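Local structure of cystathionine gamma-synthase (Xanthomonas oryzae pv. oryzae, 6LD8) at residues Gly308-Phe313 against Leu370-Ile375; Ser158-Arg163 against Ala364-Gly369. The protein probably makes cystathionine by gamma-replacement, and may also cleave it, as a pyridoxal 5'-phosphate enzyme of the trans-sulfuration family. The protein carries 1 engineered substitution. All blocks are in the same frame, centred on the assembly; numbering follows the deposited sequence.

Interaction 1 (Gly308-Phe313 against Leu370-Ile375); sequences GAMMSF and LLRLSI. With 0JO (2-{[(E)-{3-hydroxy-2-methyl-5-[(phosphonooxy)methyl]pyridin-4-yl}methylidene]amino}prop-2-enoic acid), chain E.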
loop_
_atom_site.group_PDB
_atom_site.type_symbol
_atom_site.label_atom_id
_atom_site.label_comp_id
_atom_site.label_asym_id
_atom_site.label_seq_id
_atom_site.Cartn_x
_atom_site.Cartn_y
_atom_site.Cartn_z
ATOM N N GLY A 308 17.066 13.235 -23.862
ATOM C CA GLY A 308 15.960 13.281 -22.898
ATOM C C GLY A 308 14.665 13.626 -23.572
ATOM O O GLY A 308 14.589 13.529 -24.795
ATOM N N ALA A 309 13.671 13.999 -22.785
ATOM C CA ALA A 309 12.300 14.194 -23.266
ATOM C C ALA A 309 11.677 15.386 -22.590
ATOM O O ALA A 309 10.466 15.518 -22.686
ATOM C CB ALA A 309 11.522 12.942 -23.035
ATOM N N MET A 310 12.486 16.272 -22.012
ATOM C CA MET A 310 11.996 17.616 -21.615
ATOM C C MET A 310 12.325 18.591 -22.745
ATOM O O MET A 310 13.451 18.570 -23.255
ATOM C CB MET A 310 12.632 18.081 -20.301
ATOM C CG MET A 310 12.280 17.199 -19.095
ATOM S SD MET A 310 10.515 16.974 -18.909
ATOM C CE MET A 310 10.033 18.667 -18.610
ATOM N N MET A 311 11.392 19.453 -23.068
ATOM C CA MET A 311 11.663 20.558 -23.998
ATOM C C MET A 311 10.722 21.725 -23.685
ATOM O O MET A 311 9.675 21.485 -23.057
ATOM C CB MET A 311 11.510 20.085 -25.452
ATOM C CG MET A 311 10.107 19.763 -25.897
ATOM S SD MET A 311 10.072 19.329 -27.712
ATOM C CE MET A 311 11.001 17.800 -27.681
ATOM N N SER A 312 11.068 22.945 -24.110
ATOM C CA SER A 312 10.107 24.071 -24.085
ATOM C C SER A 312 10.154 24.811 -25.410
ATOM O O SER A 312 10.983 24.512 -26.279
ATOM C CB SER A 312 10.290 24.942 -22.863
ATOM O OG SER A 312 11.661 25.147 -22.619
ATOM N N PHE A 313 9.158 25.638 -25.612
ATOM C CA PHE A 313 8.958 26.364 -26.873
ATOM C C PHE A 313 8.063 27.577 -26.608
ATOM O O PHE A 313 7.328 27.671 -25.539
ATOM C CB PHE A 313 8.379 25.414 -27.918
ATOM C CG PHE A 313 6.947 25.032 -27.654
ATOM C CD1 PHE A 313 6.641 24.054 -26.728
ATOM C CD2 PHE A 313 5.913 25.633 -28.343
ATOM C CE1 PHE A 313 5.328 23.696 -26.485
ATOM C CE2 PHE A 313 4.600 25.268 -28.102
ATOM C CZ PHE A 313 4.312 24.319 -27.162
ATOM N N LEU A 370 6.288 31.098 -22.404
ATOM C CA LEU A 370 7.021 29.807 -22.473
ATOM C C LEU A 370 6.097 28.661 -22.008
ATOM O O LEU A 370 5.507 28.759 -20.887
ATOM C CB LEU A 370 8.296 29.871 -21.624
ATOM C CG LEU A 370 9.241 28.690 -21.826
ATOM C CD1 LEU A 370 9.918 28.755 -23.182
ATOM C CD2 LEU A 370 10.254 28.548 -20.693
ATOM N N LEU A 371 6.018 27.615 -22.843
ATOM C CA LEU A 371 5.374 26.299 -22.572
ATOM C C LEU A 371 6.454 25.215 -22.486
ATOM O O LEU A 371 7.376 25.223 -23.328
ATOM C CB LEU A 371 4.363 26.019 -23.678
ATOM C CG LEU A 371 3.130 26.926 -23.645
ATOM C CD1 LEU A 371 2.252 26.697 -24.856
ATOM C CD2 LEU A 371 2.320 26.729 -22.362
ATOM N N ARG A 372 6.364 24.367 -21.458
ATOM C CA ARG A 372 7.269 23.232 -21.195
ATOM C C ARG A 372 6.474 21.936 -21.416
ATOM O O ARG A 372 5.387 21.818 -20.879
ATOM C CB ARG A 372 7.795 23.323 -19.764
ATOM C CG ARG A 372 8.916 22.360 -19.455
ATOM C CD ARG A 372 9.221 22.320 -17.972
ATOM N NE ARG A 372 8.133 21.734 -17.220
ATOM C CZ ARG A 372 8.159 21.591 -15.899
ATOM N NH1 ARG A 372 9.178 22.078 -15.210
ATOM N NH2 ARG A 372 7.168 20.969 -15.264
ATOM N N LEU A 373 7.010 21.014 -22.197
ATOM C CA LEU A 373 6.452 19.668 -22.402
ATOM C C LEU A 373 7.297 18.685 -21.637
ATOM O O LEU A 373 8.525 18.733 -21.754
ATOM C CB LEU A 373 6.506 19.313 -23.878
ATOM C CG LEU A 373 5.799 20.288 -24.795
ATOM C CD1 LEU A 373 5.950 19.831 -26.232
ATOM C CD2 LEU A 373 4.347 20.391 -24.424
ATOM N N SER A 374 6.627 17.824 -20.891
ATOM C CA SER A 374 7.221 16.565 -20.433
ATOM C C SER A 374 6.616 15.494 -21.332
ATOM O O SER A 374 5.402 15.208 -21.200
ATOM C CB SER A 374 7.013 16.298 -18.967
ATOM O OG SER A 374 7.535 15.004 -18.616
ATOM N N ILE A 375 7.430 14.916 -22.197
ATOM C CA ILE A 375 6.922 13.987 -23.242
ATOM C C ILE A 375 6.915 12.604 -22.653
ATOM O O ILE A 375 7.957 12.147 -22.172
ATOM C CB ILE A 375 7.719 14.130 -24.543
ATOM C CG1 ILE A 375 7.356 15.495 -25.130
ATOM C CG2 ILE A 375 7.434 12.976 -25.508
ATOM C CD1 ILE A 375 8.390 16.045 -26.012
HETATM O O 0JO E . 7.530 20.626 -12.243
HETATM C C 0JO E . 8.645 20.872 -11.769
HETATM O OXT 0JO E . 9.470 21.620 -12.336
HETATM C CA 0JO E . 8.970 20.376 -10.441
HETATM C CB 0JO E . 7.932 20.209 -9.471
HETATM N N 0JO E . 10.332 20.125 -10.194
HETATM C C4A 0JO E . 10.882 19.629 -9.126
HETATM C C4 0JO E . 12.347 19.579 -8.996
HETATM C C3 0JO E . 13.135 19.783 -10.156
HETATM O O3 0JO E . 12.573 20.016 -11.364
HETATM C C2 0JO E . 14.524 19.757 -10.064
HETATM C C2A 0JO E . 15.375 19.967 -11.281
HETATM N N1 0JO E . 15.122 19.563 -8.881
HETATM C C6 0JO E . 14.382 19.392 -7.771
HETATM C C5 0JO E . 13.013 19.372 -7.773
HETATM C C5A 0JO E . 12.296 19.205 -6.456
HETATM O OP4 0JO E . 11.842 17.854 -6.182
HETATM P P 0JO E . 10.459 17.522 -5.389
HETATM O OP3 0JO E . 10.472 15.996 -5.447
HETATM O OP1 0JO E . 10.718 18.025 -3.941
HETATM O OP2 0JO E . 9.336 18.177 -6.110
#

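Interaction 2 (Ser158-Arg163 against Ala364-Gly369); sequences SNPLLR and AGISDG. With 0JO (2-{[(E)-{3-hydroxy-2-methyl-5-[(phosphonooxy)methyl]pyridin-4-yl}methylidene]amino}prop-2-enoic acid), chain E.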
loop_
_atom_site.group_PDB
_atom_site.type_symbol
_atom_site.label_atom_id
_atom_site.label_comp_id
_atom_site.label_asym_id
_atom_site.label_seq_id
_atom_site.Cartn_x
_atom_site.Cartn_y
_atom_site.Cartn_z
ATOM N N SER A 158 18.868 22.454 -17.548
ATOM C CA SER A 158 18.264 23.406 -16.609
ATOM C C SER A 158 16.754 23.447 -16.900
ATOM O O SER A 158 16.346 23.298 -18.058
ATOM C CB SER A 158 18.957 24.768 -16.718
ATOM O OG SER A 158 18.472 25.540 -17.826
ATOM N N ASN A 159 15.973 23.674 -15.857
ATOM C CA ASN A 159 14.508 23.665 -15.864
ATOM C C ASN A 159 14.062 25.109 -15.796
ATOM O O ASN A 159 14.250 25.722 -14.755
ATOM C CB ASN A 159 14.048 22.861 -14.647
ATOM C CG ASN A 159 12.549 22.858 -14.410
ATOM O OD1 ASN A 159 12.124 22.343 -13.363
ATOM N ND2 ASN A 159 11.775 23.409 -15.346
ATOM N N PRO A 160 13.387 25.668 -16.814
ATOM C CA PRO A 160 12.852 24.931 -17.954
ATOM C C PRO A 160 13.365 25.295 -19.360
ATOM O O PRO A 160 12.657 25.039 -20.283
ATOM C CB PRO A 160 11.424 25.486 -17.879
ATOM C CG PRO A 160 11.659 26.978 -17.708
ATOM C CD PRO A 160 12.937 27.060 -16.872
ATOM N N LEU A 161 14.554 25.884 -19.504
ATOM C CA LEU A 161 15.111 26.326 -20.816
ATOM C C LEU A 161 16.182 25.372 -21.364
ATOM O O LEU A 161 16.719 25.645 -22.457
ATOM C CB LEU A 161 15.682 27.720 -20.589
ATOM C CG LEU A 161 14.590 28.774 -20.460
ATOM C CD1 LEU A 161 15.098 29.968 -19.678
ATOM C CD2 LEU A 161 14.067 29.177 -21.842
ATOM N N LEU A 162 16.498 24.298 -20.656
ATOM C CA LEU A 162 17.356 23.194 -21.183
ATOM C C LEU A 162 18.752 23.749 -21.559
ATOM O O LEU A 162 19.421 23.216 -22.470
ATOM C CB LEU A 162 16.659 22.512 -22.364
ATOM C CG LEU A 162 15.439 21.628 -22.090
ATOM C CD1 LEU A 162 15.768 20.469 -21.196
ATOM C CD2 LEU A 162 14.298 22.410 -21.524
ATOM N N ARG A 163 19.241 24.701 -20.774
ATOM C CA ARG A 163 20.627 25.236 -20.866
ATOM C C ARG A 163 21.522 24.124 -20.342
ATOM O O ARG A 163 21.121 23.426 -19.387
ATOM C CB ARG A 163 20.657 26.623 -20.179
ATOM C CG ARG A 163 21.192 27.751 -21.067
ATOM C CD ARG A 163 20.586 29.160 -21.121
ATOM N NE ARG A 163 19.839 29.411 -19.933
ATOM C CZ ARG A 163 18.990 30.404 -19.691
ATOM N NH1 ARG A 163 18.749 31.390 -20.538
ATOM N NH2 ARG A 163 18.362 30.355 -18.531
ATOM N N ALA A 364 16.697 34.908 -15.659
ATOM C CA ALA A 364 16.810 33.499 -16.096
ATOM C C ALA A 364 16.371 33.355 -17.565
ATOM O O ALA A 364 16.744 32.327 -18.093
ATOM C CB ALA A 364 15.994 32.603 -15.179
ATOM N N GLY A 365 15.583 34.294 -18.142
ATOM C CA GLY A 365 15.070 34.336 -19.545
ATOM C C GLY A 365 13.815 33.461 -19.719
ATOM O O GLY A 365 13.395 33.156 -20.882
ATOM N N ILE A 366 13.183 33.115 -18.592
ATOM C CA ILE A 366 11.863 32.438 -18.517
ATOM C C ILE A 366 10.842 33.507 -18.853
ATOM O O ILE A 366 10.520 34.327 -17.968
ATOM C CB ILE A 366 11.578 31.850 -17.121
ATOM C CG1 ILE A 366 12.639 30.862 -16.619
ATOM C CG2 ILE A 366 10.166 31.267 -17.116
ATOM C CD1 ILE A 366 12.335 30.296 -15.219
ATOM N N SER A 367 10.365 33.511 -20.077
ATOM C CA SER A 367 9.386 34.498 -20.579
ATOM C C SER A 367 8.007 34.076 -20.068
ATOM O O SER A 367 7.859 32.877 -19.662
ATOM C CB SER A 367 9.431 34.565 -22.095
ATOM O OG SER A 367 8.244 34.030 -22.656
ATOM N N ASP A 368 7.035 34.990 -20.144
ATOM C CA ASP A 368 5.601 34.746 -19.846
ATOM C C ASP A 368 4.895 33.981 -20.998
ATOM O O ASP A 368 3.730 33.606 -20.762
ATOM C CB ASP A 368 4.903 36.073 -19.501
ATOM C CG ASP A 368 5.286 36.736 -18.165
ATOM O OD1 ASP A 368 6.098 36.162 -17.342
ATOM O OD2 ASP A 368 4.775 37.848 -17.943
ATOM N N GLY A 369 5.506 33.752 -22.185
ATOM C CA GLY A 369 4.897 32.933 -23.271
ATOM C C GLY A 369 5.496 31.515 -23.387
ATOM O O GLY A 369 5.279 30.815 -24.414
HETATM O O 0JO E . 7.530 20.626 -12.243
HETATM C C 0JO E . 8.645 20.872 -11.769
HETATM O OXT 0JO E . 9.470 21.620 -12.336
HETATM C CA 0JO E . 8.970 20.376 -10.441
HETATM C CB 0JO E . 7.932 20.209 -9.471
HETATM N N 0JO E . 10.332 20.125 -10.194
HETATM C C4A 0JO E . 10.882 19.629 -9.126
HETATM C C4 0JO E . 12.347 19.579 -8.996
HETATM C C3 0JO E . 13.135 19.783 -10.156
HETATM O O3 0JO E . 12.573 20.016 -11.364
HETATM C C2 0JO E . 14.524 19.757 -10.064
HETATM C C2A 0JO E . 15.375 19.967 -11.281
HETATM N N1 0JO E . 15.122 19.563 -8.881
HETATM C C6 0JO E . 14.382 19.392 -7.771
HETATM C C5 0JO E . 13.013 19.372 -7.773
HETATM C C5A 0JO E . 12.296 19.205 -6.456
HETATM O OP4 0JO E . 11.842 17.854 -6.182
HETATM P P 0JO E . 10.459 17.522 -5.389
HETATM O OP3 0JO E . 10.472 15.996 -5.447
HETATM O OP1 0JO E . 10.718 18.025 -3.941
HETATM O OP2 0JO E . 9.336 18.177 -6.110
#

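Interaction 1 (Gly308-Phe313 against Leu370-Ile375)
Two bends in the Met-310 chain (chi2 -53°, chi3 -63°) curl its thioether toward Ser-374, its partner across the strands, and Arg-372, two residues back on the same face. CE of Met-310 reaches CD of Arg-372 at 3.8 Å, while SD of Met-310 packs 3.6 Å from CB of Ser-374. Arg-372 itself runs out extended and turns once, at chi3 (68°), which presents the edge of its guanidinium to the carboxylate of 0JO, the aminoacrylate aldimine of the cofactor. Two nearly straight bonds join them, NH1 of Arg-372 to OXT of 0JO at 2.9 Å and NH2 of Arg-372 to O of 0JO at 3.1 Å. This paired grip fixes the rotation of the carboxylate, the role an arginine plays toward the substrate carboxylate in fold-type I enzymes.

On the other face, Met-311, Phe-313, Leu-371 and Leu-373 bring apolar side chains together. Leu-371 lies over the Phe-313 ring, its CB 4.2 Å from the ring centroid in a CH-pi contact, whereas CG of Leu-373 comes to the ring edge, 3.8 Å from CE1 of Phe-313. Further along, CE of Met-311 meets CD1 of Ile-375 at 3.6 Å. Between the faces the antiparallel backbones are laced by bonds at two hydrogen-bonded pairs, Met-311 with Leu-373 and Phe-313 with Leu-371, and Ile-375 N adds one more to Ala-309 O.

Strand 370-374 sits inside its sheet, with strand 310-315 on one flank and strand 344-346 on the other; strand 283-287 lies beyond 310-315. Helix 259-277 covers Met-311 and Ile-375 through Ile-273.

Interaction 2 (Ser158-Arg163 against Ala364-Gly369)
Arg-163 meets Ala-364 edge-on: the carbonyl oxygen of Ala-364 lies in the guanidinium plane and takes a straight hydrogen bond from NH2 of Arg-163 at 2.6 Å. NH2 also lies in the plane of the carbonyl, although the two planes themselves are turned by about 40° against each other. NH1 adds a weak, strongly bent second bond to the same oxygen. One face of the guanidinium is roofed, off-centre, by CB of Leu-161, which stands 4.2 Å above the plane.

From over that face, Leu-161 reaches on to the turn. Its CG lies anti to its own carbonyl carbon (chi1 -74°), and CD1 of Leu-161 is driven against the backbone of the turn, 3.3 Å from O of Ala-364. The same CD1 of Leu-161 is 3.7 Å from C of Gly-365. The oxygen is thus gripped by the arginine and shielded by a methyl group. Gly-365, with positive phi, ends helix 358-364 in a Schellman motif, and Arg-163 binds at this C-terminal end, where a cation would probably be favoured by the helix dipole. Asp-110 pairs with the same NH2 in a salt bridge and also bonds to Ser-158 OG, giving the arginine a second, charged partner.

Further on, Ile-366 crosses the Pro-160 ring at about a right angle, its CD1 3.7 Å from CD of Pro-160; CG1 of Ile-366 also touches CD1 of Leu-161 at 4.0 Å. A cis peptide precedes Pro-160, and next to it the side chain of Asn-159 lies beside the carboxylate of 0JO.

The loop of Ser-158 to Arg-163 leaves strand 151-155 and leads to helix 167-176, while Ala-364 to Gly-369 connects helix 358-364 to strand 370-374, whose Leu-370 packs on Pro-160 and Leu-161.

In the fold
From the N terminus, the chain first passes 158-163, the loop after a strand of the large seven-stranded sheet. It reaches 308-313 in the smaller sheet, then 364-369, which closes interaction 2 across 200 intervening residues, and runs straight into 370-375, which closes interaction 1 over a shorter loop of 56. The two closures therefore cross. Interaction 1 knits two strands of the smaller sheet; interaction 2 ties the loop from the large sheet to the approach to one of them. Their centres are about 10 Å apart, joined by a probable hydrogen bond from Ser-312 to Pro-160 O, and both border 0JO.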